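Local coordinates for protein exoglucanase A (Cellulomonas fimi, PDB 7CBD) that hydrolyses, through this family 6 catalytic domain, the beta-1,4-glucosidic bonds of cellulose with inversion at the anomeric carbon, releasing cellobiose from non-reducing chain ends, at residues D55-I60 / S122-P127; I93-G98 / G108-T113; T236-E241 / R324-V329; F261-F266 / R328-A333. One frame throughout, in Å; residues are numbered along the deposited sequence. Where two conformers were deposited one is given.

Contact 1. Residues D55-I60 / S122-P127; sequences DRISAI and SEYIDP
I57 lays its side chain against the turn of helix 114-132 that carries E123 and Y124. From CB the chain divides: CG2 comes to 3.8 Å from the carbonyl O of E123, while CG1 touches that same oxygen and also lies 3.9 Å from CB of Y124. CD1, at the tip, ends 4.1 Å from CB of E123. With CG1 beside the backbone N (chi1 -77°), this longer branch lies at the edge of the Y124 ring, near its plane. I60, three residues on, places CD1 3.7 Å from the carbonyl O of Y124 and 4.0 Å from ring atom CD1 of the same tyrosine; its CG2 approaches CB of P127 more loosely. Between the two segments the chemistry is therefore apolar: branched side chains pack on a tyrosine and on helix carbonyls, joining the turn after strand 52-54 to helix 114-132, while the ring's hydroxyl is satisfied by hydrogen bonds to the backbone O of M54 and N of Y94.

Contact 2. Residues I93-G98 / G108-T113; sequences IYDLPG and GELPAT
OD1 of D95 is met by two waters that tie it to the backbone of 108-113: water 2 donates to it, and water 1 lies 2.9 Å away. Water 1 also accepts from L110 N and lies near L96 O; water 2 accepts from E109 N at 2.8 Å. The other carboxylate oxygen, D95 OD2, is only 2.6 Å from E109 OE2, so close that one acid probably holds a proton; the carboxylate planes are 54° apart. E109 OE2 also accepts from I57 N. A leucine in place of D95 would probably leave both waters without their shared partner and E109 without its close acid neighbour. Further on, G98 N donates to L110 O at 2.9 Å, and P97 CA adds a CH...O contact to the same oxygen. G98 has positive phi, and a CB there would clash with A112. This is a water-bridged closure of the loop between strand 87-93 and helix 114-132, a beta-alpha connection of the family 6 barrel, with L96 near the predicted proton donor D149.

Contact 3. Residues T236-E241 / R324-V329; sequences TTPLEE and RVDRRV
T236 sets its hydroxyl over the face of the R328 guanidinium, OG1 lying 3.2 Å from CZ, where the in-plane N-H bonds do not point at it. T237 instead meets the edge: R328 NH2 donates to T237 OG1 at 2.9 Å, 10° out of the guanidinium plane, and this hydroxyl is also bonded to H195 ND1. P238 follows with its ring against the second segment, CB 3.8 Å from V325 CG2 and CD 3.5 Å from D326 OD2. At the end E241 folds back (chi2 -71°) and presents its carboxylate to two successive backbone amides: V325 N donates to OE1 at 2.8 Å, nearly straight and on the syn lone pair, and D326 N to OE2 at 3.2 Å. The side chain of D326 is gripped side-on by R328, NE to OD1 and NH2 to OD2 at 2.8 Å, in a salt bridge; OD1 also accepts from R328 N, closing an Asx turn. With a methionine at R328, D326 would probably lose its buried counter-charge and T237 OG1 the N-H that meets it from the guanidinium edge. N235 and A333 give R328 NH1 further acceptors. The two carboxylate-to-amide bonds of E241 and the buried ion pair pin together two loops of the family 6 catalytic domain, beside the active site: T236 is about 6 Å from the predicted nucleophile D371, measured between side chains.

Contact 4. Residues F261-F266 / R328-A333; sequences FYEWNF and RVHRGA
R331 and F261 form the centre of a buried loop-to-loop contact in the family 6 catalytic domain, between a type I' turn (Y262 to N265) ahead of helix 270-283 and a type I turn (H330 to A333) in the long loop after helix 316-323. CG of R331 sits over one face of the F261 ring, 3.7 Å from its centroid, in a CH-pi contact displaced toward the rim. The phenylalanine reaches under it because its CG is anti to the backbone N (chi1 -168°), which also brings CE1 to 3.5 Å from R328 O. Beyond CG the arginine bends at chi3, carrying its guanidinium along Y262, whose CE1 lies over one face with the two planes steeply inclined at 77°. NH2 donates to D267 O and to water 4. That water in turn donates to Y262 O, and it accepts from both R331 NH2 and N265 ND2, two donors 3.3 Å apart that cannot bond each other. Water 3 does similar work on the backbone, accepting from R331 N and donating to F261 O. The imidazole of H330 is held at both nitrogens: G332 N donates to ND1, while NE2 donates to E263 OE2 at 2.9 Å, approaching from above the carboxylate plane, 47° out of it.

The four contacts form two pairs set far apart in one family 6 catalytic domain. Contacts 1 and 2 come first along the chain, centres 11 Å apart, with contact 2 falling between the two segments of contact 1; both gather around strand 87-93 and helix 114-132, and the two touch directly. Contacts 3 and 4 follow, centres 9 Å apart, sharing R328 and V329 in the loop after helix 316-323. Centres of contacts 2 and 3 are about 30 Å apart, on opposite sides of the chain's centre. Contact 2 lies near the predicted proton donor and contact 3 near the predicted nucleophile, so contacts 2 and 3 each join loop segments near a predicted catalytic aspartate, while contact 1 lies away from both.

Contact 1. Residues D55-I60 / S122-P127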
loop_
_atom_site.group_PDB
_atom_site.type_symbol
_atom_site.label_atom_id
_atom_site.label_comp_id
_atom_site.label_asym_id
_atom_site.label_seq_id
_atom_site.Cartn_x
_atom_site.Cartn_y
_atom_site.Cartn_z
ATOM N N ASP A 55 -7.294 6.017 9.213
ATOM C CA ASP A 55 -8.306 5.741 8.195
ATOM C C ASP A 55 -9.670 6.337 8.515
ATOM O O ASP A 55 -10.616 6.129 7.748
ATOM C CB ASP A 55 -8.416 4.238 7.886
ATOM C CG ASP A 55 -8.742 3.391 9.106
ATOM O OD1 ASP A 55 -8.742 3.916 10.234
ATOM O OD2 ASP A 55 -9.003 2.179 8.931
ATOM N N ARG A 56 -9.784 7.073 9.614
ATOM C CA ARG A 56 -10.990 7.800 9.975
ATOM C C ARG A 56 -10.605 8.759 11.089
ATOM O O ARG A 56 -9.580 8.577 11.756
ATOM C CB ARG A 56 -12.116 6.862 10.429
ATOM C CG ARG A 56 -11.665 5.770 11.366
ATOM C CD ARG A 56 -12.827 4.859 11.759
ATOM N NE ARG A 56 -12.393 3.564 12.275
ATOM C CZ ARG A 56 -13.148 2.752 13.012
ATOM N NH1 ARG A 56 -12.658 1.590 13.421
ATOM N NH2 ARG A 56 -14.387 3.096 13.342
ATOM N N ILE A 57 -11.449 9.769 11.297
ATOM C CA ILE A 57 -11.155 10.785 12.307
ATOM C C ILE A 57 -10.998 10.157 13.690
ATOM O O ILE A 57 -10.113 10.543 14.463
ATOM C CB ILE A 57 -12.226 11.888 12.276
ATOM C CG1 ILE A 57 -11.978 12.809 11.083
ATOM C CG2 ILE A 57 -12.254 12.661 13.602
ATOM C CD1 ILE A 57 -13.212 13.589 10.652
ATOM N N SER A 58 -11.819 9.153 14.008
ATOM C CA SER A 58 -11.762 8.552 15.336
ATOM C C SER A 58 -10.445 7.841 15.603
ATOM O O SER A 58 -10.108 7.620 16.769
ATOM C CB SER A 58 -12.928 7.589 15.547
ATOM O OG SER A 58 -12.773 6.415 14.777
ATOM N N ALA A 59 -9.688 7.487 14.561
ATOM C CA ALA A 59 -8.393 6.855 14.770
ATOM C C ALA A 59 -7.374 7.806 15.379
ATOM O O ALA A 59 -6.357 7.348 15.916
ATOM C CB ALA A 59 -7.856 6.299 13.451
ATOM N N ILE A 60 -7.607 9.117 15.302
ATOM C CA ILE A 60 -6.632 10.067 15.830
ATOM C C ILE A 60 -6.542 9.951 17.346
ATOM O O ILE A 60 -5.451 9.832 17.909
ATOM C CB ILE A 60 -6.934 11.502 15.360
ATOM C CG1 ILE A 60 -6.892 11.574 13.832
ATOM C CG2 ILE A 60 -5.928 12.486 15.976
ATOM C CD1 ILE A 60 -7.535 12.837 13.256
ATOM N N SER A 122 -10.163 20.678 9.258
ATOM C CA SER A 122 -10.162 21.113 10.649
ATOM C C SER A 122 -10.175 19.967 11.649
ATOM O O SER A 122 -9.613 20.109 12.741
ATOM C CB SER A 122 -11.354 22.039 10.915
ATOM O OG SER A 122 -12.566 21.309 10.955
ATOM N N GLU A 123 -10.808 18.842 11.315
ATOM C CA GLU A 123 -10.962 17.730 12.243
ATOM C C GLU A 123 -10.104 16.526 11.902
ATOM O O GLU A 123 -10.027 15.590 12.709
ATOM C CB GLU A 123 -12.435 17.291 12.323
ATOM C CG GLU A 123 -13.373 18.340 12.895
ATOM C CD GLU A 123 -14.847 17.986 12.710
ATOM O OE1 GLU A 123 -15.203 16.790 12.831
ATOM O OE2 GLU A 123 -15.652 18.905 12.427
ATOM N N TYR A 124 -9.460 16.517 10.736
ATOM C CA TYR A 124 -8.591 15.407 10.361
ATOM C C TYR A 124 -7.152 15.884 10.189
ATOM O O TYR A 124 -6.290 15.527 10.999
ATOM C CB TYR A 124 -9.153 14.682 9.130
ATOM C CG TYR A 124 -8.308 13.497 8.729
ATOM C CD1 TYR A 124 -8.380 12.293 9.428
ATOM C CD2 TYR A 124 -7.420 13.592 7.665
ATOM C CE1 TYR A 124 -7.568 11.207 9.076
ATOM C CE2 TYR A 124 -6.609 12.517 7.307
ATOM C CZ TYR A 124 -6.689 11.330 8.014
ATOM O OH TYR A 124 -5.879 10.275 7.657
ATOM N N ILE A 125 -6.861 16.707 9.178
ATOM C CA ILE A 125 -5.480 17.137 8.961
ATOM C C ILE A 125 -4.975 17.981 10.131
ATOM O O ILE A 125 -3.864 17.769 10.631
ATOM C CB ILE A 125 -5.322 17.866 7.614
ATOM C CG1 ILE A 125 -5.613 16.926 6.436
ATOM C CG2 ILE A 125 -3.920 18.458 7.495
ATOM C CD1 ILE A 125 -4.716 15.709 6.349
ATOM N N ASP A 126 -5.757 18.972 10.566
ATOM C CA ASP A 126 -5.245 19.867 11.608
ATOM C C ASP A 126 -4.836 19.127 12.876
ATOM O O ASP A 126 -3.723 19.373 13.373
ATOM C CB ASP A 126 -6.223 21.012 11.908
ATOM C CG ASP A 126 -6.220 22.097 10.843
ATOM O OD1 ASP A 126 -5.416 22.019 9.887
ATOM O OD2 ASP A 126 -7.045 23.030 10.969
ATOM N N PRO A 127 -5.651 18.231 13.451
ATOM C CA PRO A 127 -5.194 17.539 14.670
ATOM C C PRO A 127 -4.024 16.608 14.427
ATOM O O PRO A 127 -3.178 16.449 15.313
ATOM C CB PRO A 127 -6.438 16.781 15.154
ATOM C CG PRO A 127 -7.592 17.438 14.469
ATOM C CD PRO A 127 -7.075 17.961 13.169
#

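Contact 2. Residues I93-G98 / G108-T113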
loop_
_atom_site.group_PDB
_atom_site.type_symbol
_atom_site.label_atom_id
_atom_site.label_comp_id
_atom_site.label_asym_id
_atom_site.label_seq_id
_atom_site.Cartn_x
_atom_site.Cartn_y
_atom_site.Cartn_z
ATOM N N ILE A 93 -2.165 8.844 5.671
ATOM C CA ILE A 93 -3.168 9.896 5.619
ATOM C C ILE A 93 -4.223 9.420 4.620
ATOM O O ILE A 93 -3.920 9.223 3.438
ATOM C CB ILE A 93 -2.513 11.207 5.150
ATOM C CG1 ILE A 93 -1.301 11.553 6.025
ATOM C CG2 ILE A 93 -3.518 12.346 5.106
ATOM C CD1 ILE A 93 -1.622 11.733 7.493
ATOM N N TYR A 94 -5.448 9.175 5.092
ATOM C CA TYR A 94 -6.420 8.439 4.283
ATOM C C TYR A 94 -7.841 8.774 4.708
ATOM O O TYR A 94 -8.547 7.924 5.265
ATOM C CB TYR A 94 -6.174 6.927 4.408
ATOM C CG TYR A 94 -6.955 6.027 3.458
ATOM C CD1 TYR A 94 -7.069 6.322 2.106
ATOM C CD2 TYR A 94 -7.530 4.847 3.919
ATOM C CE1 TYR A 94 -7.768 5.483 1.237
ATOM C CE2 TYR A 94 -8.217 4.007 3.069
ATOM C CZ TYR A 94 -8.331 4.324 1.730
ATOM O OH TYR A 94 -9.018 3.466 0.897
ATOM N N ASP A 95 -8.286 10.009 4.432
ATOM C CA ASP A 95 -9.662 10.354 4.773
ATOM C C ASP A 95 -10.244 11.443 3.878
ATOM O O ASP A 95 -11.110 12.201 4.330
ATOM C CB ASP A 95 -9.785 10.751 6.253
ATOM C CG ASP A 95 -11.177 10.516 6.812
ATOM O OD1 ASP A 95 -11.973 9.751 6.214
ATOM O OD2 ASP A 95 -11.459 11.095 7.881
ATOM N N LEU A 96 -9.841 11.504 2.606
ATOM C CA LEU A 96 -10.311 12.587 1.745
ATOM C C LEU A 96 -11.833 12.585 1.636
ATOM O O LEU A 96 -12.473 11.524 1.668
ATOM C CB LEU A 96 -9.755 12.453 0.331
ATOM C CG LEU A 96 -8.362 13.026 0.124
ATOM C CD1 LEU A 96 -7.797 12.532 -1.183
ATOM C CD2 LEU A 96 -8.348 14.538 0.171
ATOM N N PRO A 97 -12.441 13.758 1.469
ATOM C CA PRO A 97 -13.856 13.790 1.073
ATOM C C PRO A 97 -14.042 12.994 -0.210
ATOM O O PRO A 97 -13.226 13.075 -1.128
ATOM C CB PRO A 97 -14.129 15.287 0.851
ATOM C CG PRO A 97 -13.052 15.984 1.639
ATOM C CD PRO A 97 -11.849 15.105 1.528
ATOM N N GLY A 98 -15.113 12.202 -0.261
ATOM C CA GLY A 98 -15.361 11.369 -1.424
ATOM C C GLY A 98 -14.327 10.283 -1.634
ATOM O O GLY A 98 -14.093 9.865 -2.774
ATOM N N GLY A 108 -15.819 6.391 1.987
ATOM C CA GLY A 108 -15.226 7.410 2.840
ATOM C C GLY A 108 -16.256 8.044 3.764
ATOM O O GLY A 108 -17.386 8.314 3.363
ATOM N N GLU A 109 -15.843 8.284 5.011
ATOM C CA GLU A 109 -16.750 8.875 5.991
ATOM C C GLU A 109 -17.087 10.333 5.694
ATOM O O GLU A 109 -18.119 10.820 6.165
ATOM C CB GLU A 109 -16.191 8.744 7.407
ATOM C CG GLU A 109 -14.966 9.608 7.651
ATOM C CD GLU A 109 -14.389 9.448 9.045
ATOM O OE1 GLU A 109 -14.913 8.628 9.830
ATOM O OE2 GLU A 109 -13.403 10.149 9.350
ATOM N N LEU A 110 -16.249 11.042 4.943
ATOM C CA LEU A 110 -16.526 12.444 4.644
ATOM C C LEU A 110 -17.115 12.560 3.248
ATOM O O LEU A 110 -16.509 12.061 2.288
ATOM C CB LEU A 110 -15.246 13.272 4.724
ATOM C CG LEU A 110 -14.569 13.322 6.097
ATOM C CD1 LEU A 110 -13.302 14.165 6.039
ATOM C CD2 LEU A 110 -15.542 13.838 7.162
ATOM N N PRO A 111 -18.269 13.203 3.082
ATOM C CA PRO A 111 -18.847 13.336 1.743
ATOM C C PRO A 111 -18.045 14.304 0.895
ATOM O O PRO A 111 -17.329 15.177 1.395
ATOM C CB PRO A 111 -20.248 13.909 1.999
ATOM C CG PRO A 111 -20.496 13.807 3.430
ATOM C CD PRO A 111 -19.163 13.722 4.132
ATOM N N ALA A 112 -18.210 14.150 -0.421
ATOM C CA ALA A 112 -17.597 15.037 -1.409
ATOM C C ALA A 112 -18.425 16.318 -1.501
ATOM O O ALA A 112 -19.174 16.547 -2.452
ATOM C CB ALA A 112 -17.506 14.342 -2.760
ATOM N N THR A 113 -18.305 17.143 -0.457
ATOM C CA THR A 113 -18.981 18.430 -0.363
ATOM C C THR A 113 -18.047 19.395 0.348
ATOM O O THR A 113 -17.087 18.989 1.007
ATOM C CB THR A 113 -20.259 18.360 0.484
ATOM O OG1 THR A 113 -19.911 17.964 1.818
ATOM C CG2 THR A 113 -21.265 17.384 -0.102
HETATM O O HOH W 1 -13.613 10.225 3.887
HETATM O O HOH W 2 -13.423 7.210 5.811
#

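Contact 3. Residues T236-E241 / R324-V329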
loop_
_atom_site.group_PDB
_atom_site.type_symbol
_atom_site.label_atom_id
_atom_site.label_comp_id
_atom_site.label_asym_id
_atom_site.label_seq_id
_atom_site.Cartn_x
_atom_site.Cartn_y
_atom_site.Cartn_z
ATOM N N THR A 236 -1.358 -5.964 -4.491
ATOM C CA THR A 236 -0.626 -7.218 -4.550
ATOM C C THR A 236 0.209 -7.373 -5.811
ATOM O O THR A 236 0.814 -8.431 -5.996
ATOM C CB THR A 236 -1.578 -8.417 -4.413
ATOM O OG1 THR A 236 -2.547 -8.381 -5.468
ATOM C CG2 THR A 236 -2.299 -8.383 -3.077
ATOM N N THR A 237 0.284 -6.362 -6.665
ATOM C CA THR A 237 1.039 -6.512 -7.900
ATOM C C THR A 237 2.489 -6.849 -7.564
ATOM O O THR A 237 3.082 -6.195 -6.696
ATOM C CB THR A 237 0.948 -5.220 -8.694
ATOM O OG1 THR A 237 -0.431 -4.976 -8.994
ATOM C CG2 THR A 237 1.744 -5.325 -9.985
ATOM N N PRO A 238 3.080 -7.873 -8.187
ATOM C CA PRO A 238 4.393 -8.344 -7.730
ATOM C C PRO A 238 5.479 -7.296 -7.865
ATOM O O PRO A 238 5.430 -6.411 -8.721
ATOM C CB PRO A 238 4.691 -9.553 -8.629
ATOM C CG PRO A 238 3.719 -9.486 -9.732
ATOM C CD PRO A 238 2.514 -8.745 -9.227
ATOM N N LEU A 239 6.481 -7.431 -7.001
ATOM C CA LEU A 239 7.676 -6.609 -7.107
ATOM C C LEU A 239 8.356 -6.830 -8.454
ATOM O O LEU A 239 8.692 -5.875 -9.164
ATOM C CB LEU A 239 8.614 -6.952 -5.949
ATOM C CG LEU A 239 9.852 -6.074 -5.800
ATOM C CD1 LEU A 239 9.450 -4.620 -5.523
ATOM C CD2 LEU A 239 10.751 -6.610 -4.706
ATOM N N GLU A 240 8.566 -8.095 -8.816
ATOM C CA GLU A 240 9.122 -8.478 -10.104
ATOM C C GLU A 240 8.384 -9.704 -10.616
ATOM O O GLU A 240 7.941 -10.553 -9.834
ATOM C CB GLU A 240 10.616 -8.826 -10.014
ATOM C CG GLU A 240 11.519 -7.621 -9.844
ATOM C CD GLU A 240 12.961 -7.916 -10.198
ATOM O OE1 GLU A 240 13.614 -8.650 -9.433
ATOM O OE2 GLU A 240 13.439 -7.411 -11.240
ATOM N N GLU A 241 8.247 -9.782 -11.941
ATOM C CA GLU A 241 7.817 -11.010 -12.592
ATOM C C GLU A 241 9.069 -11.719 -13.090
ATOM O O GLU A 241 9.602 -11.359 -14.148
ATOM C CB GLU A 241 6.867 -10.706 -13.754
ATOM C CG GLU A 241 5.433 -10.414 -13.317
ATOM C CD GLU A 241 4.694 -11.643 -12.803
ATOM O OE1 GLU A 241 5.269 -12.755 -12.811
ATOM O OE2 GLU A 241 3.529 -11.497 -12.385
ATOM N N ARG A 324 3.202 -16.211 -15.112
ATOM C CA ARG A 324 3.058 -15.079 -14.211
ATOM C C ARG A 324 2.992 -15.548 -12.764
ATOM O O ARG A 324 2.360 -16.562 -12.455
ATOM C CB ARG A 324 1.799 -14.279 -14.554
ATOM C CG ARG A 324 0.456 -15.022 -14.481
ATOM C CD ARG A 324 -0.623 -14.067 -14.949
ATOM N NE ARG A 324 -1.895 -14.636 -15.390
ATOM C CZ ARG A 324 -2.981 -14.745 -14.631
ATOM N NH1 ARG A 324 -2.944 -14.422 -13.346
ATOM N NH2 ARG A 324 -4.106 -15.206 -15.157
ATOM N N VAL A 325 3.655 -14.802 -11.876
ATOM C CA VAL A 325 3.536 -15.109 -10.457
ATOM C C VAL A 325 2.273 -14.497 -9.872
ATOM O O VAL A 325 1.692 -15.058 -8.938
ATOM C CB VAL A 325 4.802 -14.764 -9.644
ATOM C CG1 VAL A 325 6.026 -15.452 -10.243
ATOM C CG2 VAL A 325 5.010 -13.260 -9.553
ATOM N N ASP A 326 1.825 -13.348 -10.387
ATOM C CA ASP A 326 0.546 -12.789 -9.961
ATOM C C ASP A 326 -0.546 -13.745 -10.413
ATOM O O ASP A 326 -0.768 -13.907 -11.617
ATOM C CB ASP A 326 0.364 -11.418 -10.605
ATOM C CG ASP A 326 -0.832 -10.657 -10.053
ATOM O OD1 ASP A 326 -1.810 -11.285 -9.590
ATOM O OD2 ASP A 326 -0.797 -9.413 -10.101
ATOM N N ARG A 327 -1.219 -14.391 -9.457
ATOM C CA ARG A 327 -2.217 -15.410 -9.768
ATOM C C ARG A 327 -3.644 -14.870 -9.755
ATOM O O ARG A 327 -4.591 -15.657 -9.792
ATOM C CB ARG A 327 -2.093 -16.611 -8.816
ATOM C CG ARG A 327 -0.705 -17.248 -8.731
ATOM C CD ARG A 327 -0.117 -17.586 -10.093
ATOM N NE ARG A 327 -0.996 -18.450 -10.874
ATOM C CZ ARG A 327 -0.819 -18.740 -12.159
ATOM N NH1 ARG A 327 -1.691 -19.517 -12.783
ATOM N NH2 ARG A 327 0.218 -18.247 -12.831
ATOM N N ARG A 328 -3.824 -13.556 -9.702
ATOM C CA ARG A 328 -5.167 -13.001 -9.681
ATOM C C ARG A 328 -5.911 -13.292 -10.981
ATOM O O ARG A 328 -5.324 -13.582 -12.027
ATOM C CB ARG A 328 -5.106 -11.491 -9.484
ATOM C CG ARG A 328 -4.784 -11.081 -8.067
ATOM C CD ARG A 328 -4.808 -9.583 -7.930
ATOM N NE ARG A 328 -3.637 -8.989 -8.551
ATOM C CZ ARG A 328 -3.324 -7.701 -8.466
ATOM N NH1 ARG A 328 -4.130 -6.856 -7.837
ATOM N NH2 ARG A 328 -2.211 -7.255 -9.031
ATOM N N VAL A 329 -7.239 -13.207 -10.896
ATOM C CA VAL A 329 -8.073 -13.299 -12.091
ATOM C C VAL A 329 -7.760 -12.151 -13.049
ATOM O O VAL A 329 -7.772 -12.317 -14.274
ATOM C CB VAL A 329 -9.562 -13.333 -11.692
ATOM C CG1 VAL A 329 -10.446 -13.530 -12.913
ATOM C CG2 VAL A 329 -9.831 -14.435 -10.664
#

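Contact 4. Residues F261-F266 / R328-A333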
loop_
_atom_site.group_PDB
_atom_site.type_symbol
_atom_site.label_atom_id
_atom_site.label_comp_id
_atom_site.label_asym_id
_atom_site.label_seq_id
_atom_site.Cartn_x
_atom_site.Cartn_y
_atom_site.Cartn_z
ATOM N N PHE A 261 -4.330 -10.987 -19.523
ATOM C CA PHE A 261 -3.930 -10.506 -18.209
ATOM C C PHE A 261 -3.317 -9.112 -18.268
ATOM O O PHE A 261 -3.491 -8.323 -17.331
ATOM C CB PHE A 261 -2.955 -11.488 -17.565
ATOM C CG PHE A 261 -2.715 -11.228 -16.104
ATOM C CD1 PHE A 261 -3.706 -11.481 -15.167
ATOM C CD2 PHE A 261 -1.501 -10.715 -15.666
ATOM C CE1 PHE A 261 -3.484 -11.249 -13.821
ATOM C CE2 PHE A 261 -1.271 -10.487 -14.319
ATOM C CZ PHE A 261 -2.263 -10.750 -13.400
ATOM N N TYR A 262 -2.589 -8.782 -19.337
ATOM C CA TYR A 262 -1.863 -7.517 -19.339
ATOM C C TYR A 262 -2.520 -6.409 -20.155
ATOM O O TYR A 262 -2.216 -5.239 -19.916
ATOM C CB TYR A 262 -0.391 -7.706 -19.741
ATOM C CG TYR A 262 0.416 -8.407 -18.675
ATOM C CD1 TYR A 262 0.514 -7.887 -17.392
ATOM C CD2 TYR A 262 1.060 -9.602 -18.948
ATOM C CE1 TYR A 262 1.242 -8.538 -16.415
ATOM C CE2 TYR A 262 1.793 -10.264 -17.982
ATOM C CZ TYR A 262 1.884 -9.730 -16.718
ATOM O OH TYR A 262 2.611 -10.404 -15.763
ATOM N N GLU A 263 -3.399 -6.729 -21.106
ATOM C CA GLU A 263 -4.186 -5.698 -21.801
ATOM C C GLU A 263 -3.291 -4.625 -22.428
ATOM O O GLU A 263 -3.597 -3.432 -22.385
ATOM C CB GLU A 263 -5.226 -5.055 -20.871
ATOM C CG GLU A 263 -6.250 -6.023 -20.293
ATOM C CD GLU A 263 -7.202 -5.378 -19.287
ATOM O OE1 GLU A 263 -6.874 -4.312 -18.719
ATOM O OE2 GLU A 263 -8.283 -5.962 -19.045
ATOM N N TRP A 264 -2.163 -5.050 -22.998
ATOM C CA TRP A 264 -1.187 -4.218 -23.721
ATOM C C TRP A 264 -0.271 -3.381 -22.816
ATOM O O TRP A 264 0.555 -2.620 -23.333
ATOM C CB TRP A 264 -1.807 -3.340 -24.823
ATOM C CG TRP A 264 -2.555 -4.125 -25.880
ATOM C CD1 TRP A 264 -3.881 -4.457 -25.872
ATOM C CD2 TRP A 264 -2.017 -4.663 -27.096
ATOM N NE1 TRP A 264 -4.200 -5.169 -27.006
ATOM C CE2 TRP A 264 -3.074 -5.307 -27.774
ATOM C CE3 TRP A 264 -0.747 -4.662 -27.677
ATOM C CZ2 TRP A 264 -2.897 -5.941 -29.002
ATOM C CZ3 TRP A 264 -0.573 -5.294 -28.898
ATOM C CH2 TRP A 264 -1.643 -5.926 -29.545
ATOM N N ASN A 265 -0.391 -3.495 -21.498
ATOM C CA ASN A 265 0.465 -2.774 -20.562
ATOM C C ASN A 265 1.899 -3.301 -20.651
ATOM O O ASN A 265 2.120 -4.511 -20.667
ATOM C CB ASN A 265 -0.092 -3.061 -19.166
ATOM C CG ASN A 265 0.370 -2.092 -18.102
ATOM O OD1 ASN A 265 1.413 -1.443 -18.208
ATOM N ND2 ASN A 265 -0.421 -2.006 -17.037
ATOM N N PHE A 266 2.884 -2.389 -20.692
ATOM C CA PHE A 266 4.296 -2.784 -20.650
ATOM C C PHE A 266 4.829 -2.984 -19.236
ATOM O O PHE A 266 5.947 -3.492 -19.081
ATOM C CB PHE A 266 5.191 -1.732 -21.314
ATOM C CG PHE A 266 5.210 -1.791 -22.812
ATOM C CD1 PHE A 266 6.006 -2.710 -23.479
ATOM C CD2 PHE A 266 4.459 -0.897 -23.554
ATOM C CE1 PHE A 266 6.031 -2.748 -24.865
ATOM C CE2 PHE A 266 4.484 -0.927 -24.937
ATOM C CZ PHE A 266 5.279 -1.855 -25.591
ATOM N N ARG A 328 -3.824 -13.556 -9.702
ATOM C CA ARG A 328 -5.167 -13.001 -9.681
ATOM C C ARG A 328 -5.911 -13.292 -10.981
ATOM O O ARG A 328 -5.324 -13.582 -12.027
ATOM C CB ARG A 328 -5.106 -11.491 -9.484
ATOM C CG ARG A 328 -4.784 -11.081 -8.067
ATOM C CD ARG A 328 -4.808 -9.583 -7.930
ATOM N NE ARG A 328 -3.637 -8.989 -8.551
ATOM C CZ ARG A 328 -3.324 -7.701 -8.466
ATOM N NH1 ARG A 328 -4.130 -6.856 -7.837
ATOM N NH2 ARG A 328 -2.211 -7.255 -9.031
ATOM N N VAL A 329 -7.239 -13.207 -10.896
ATOM C CA VAL A 329 -8.073 -13.299 -12.091
ATOM C C VAL A 329 -7.760 -12.151 -13.049
ATOM O O VAL A 329 -7.772 -12.317 -14.274
ATOM C CB VAL A 329 -9.562 -13.333 -11.692
ATOM C CG1 VAL A 329 -10.446 -13.530 -12.913
ATOM C CG2 VAL A 329 -9.831 -14.435 -10.664
ATOM N N HIS A 330 -7.453 -10.974 -12.506
ATOM C CA HIS A 330 -7.301 -9.745 -13.275
ATOM C C HIS A 330 -6.579 -8.761 -12.374
ATOM O O HIS A 330 -6.750 -8.796 -11.155
ATOM C CB HIS A 330 -8.685 -9.212 -13.666
ATOM C CG HIS A 330 -8.665 -8.014 -14.567
ATOM N ND1 HIS A 330 -8.418 -6.735 -14.109
ATOM C CD2 HIS A 330 -8.908 -7.899 -15.894
ATOM C CE1 HIS A 330 -8.485 -5.889 -15.122
ATOM N NE2 HIS A 330 -8.778 -6.570 -16.216
ATOM N N ARG A 331 -5.757 -7.900 -12.978
ATOM C CA ARG A 331 -4.904 -7.011 -12.203
ATOM C C ARG A 331 -5.671 -5.899 -11.497
ATOM O O ARG A 331 -5.075 -5.182 -10.684
ATOM C CB ARG A 331 -3.830 -6.408 -13.105
ATOM C CG ARG A 331 -2.999 -7.440 -13.845
ATOM C CD ARG A 331 -1.935 -6.800 -14.701
ATOM N NE ARG A 331 -0.757 -6.478 -13.902
ATOM C CZ ARG A 331 0.147 -5.548 -14.201
ATOM N NH1 ARG A 331 1.215 -5.406 -13.428
ATOM N NH2 ARG A 331 -0.002 -4.771 -15.267
ATOM N N GLY A 332 -6.953 -5.722 -11.806
ATOM C CA GLY A 332 -7.807 -4.769 -11.125
ATOM C C GLY A 332 -8.429 -5.280 -9.847
ATOM O O GLY A 332 -9.205 -4.560 -9.209
ATOM N N ALA A 333 -8.122 -6.517 -9.454
ATOM C CA ALA A 333 -8.741 -7.134 -8.283
ATOM C C ALA A 333 -7.999 -6.653 -7.042
ATOM O O ALA A 333 -6.941 -7.181 -6.675
ATOM C CB ALA A 333 -8.737 -8.653 -8.412
HETATM O O HOH W 3 -5.674 -7.950 -15.896
HETATM O O HOH W 4 -2.207 -4.680 -17.172
#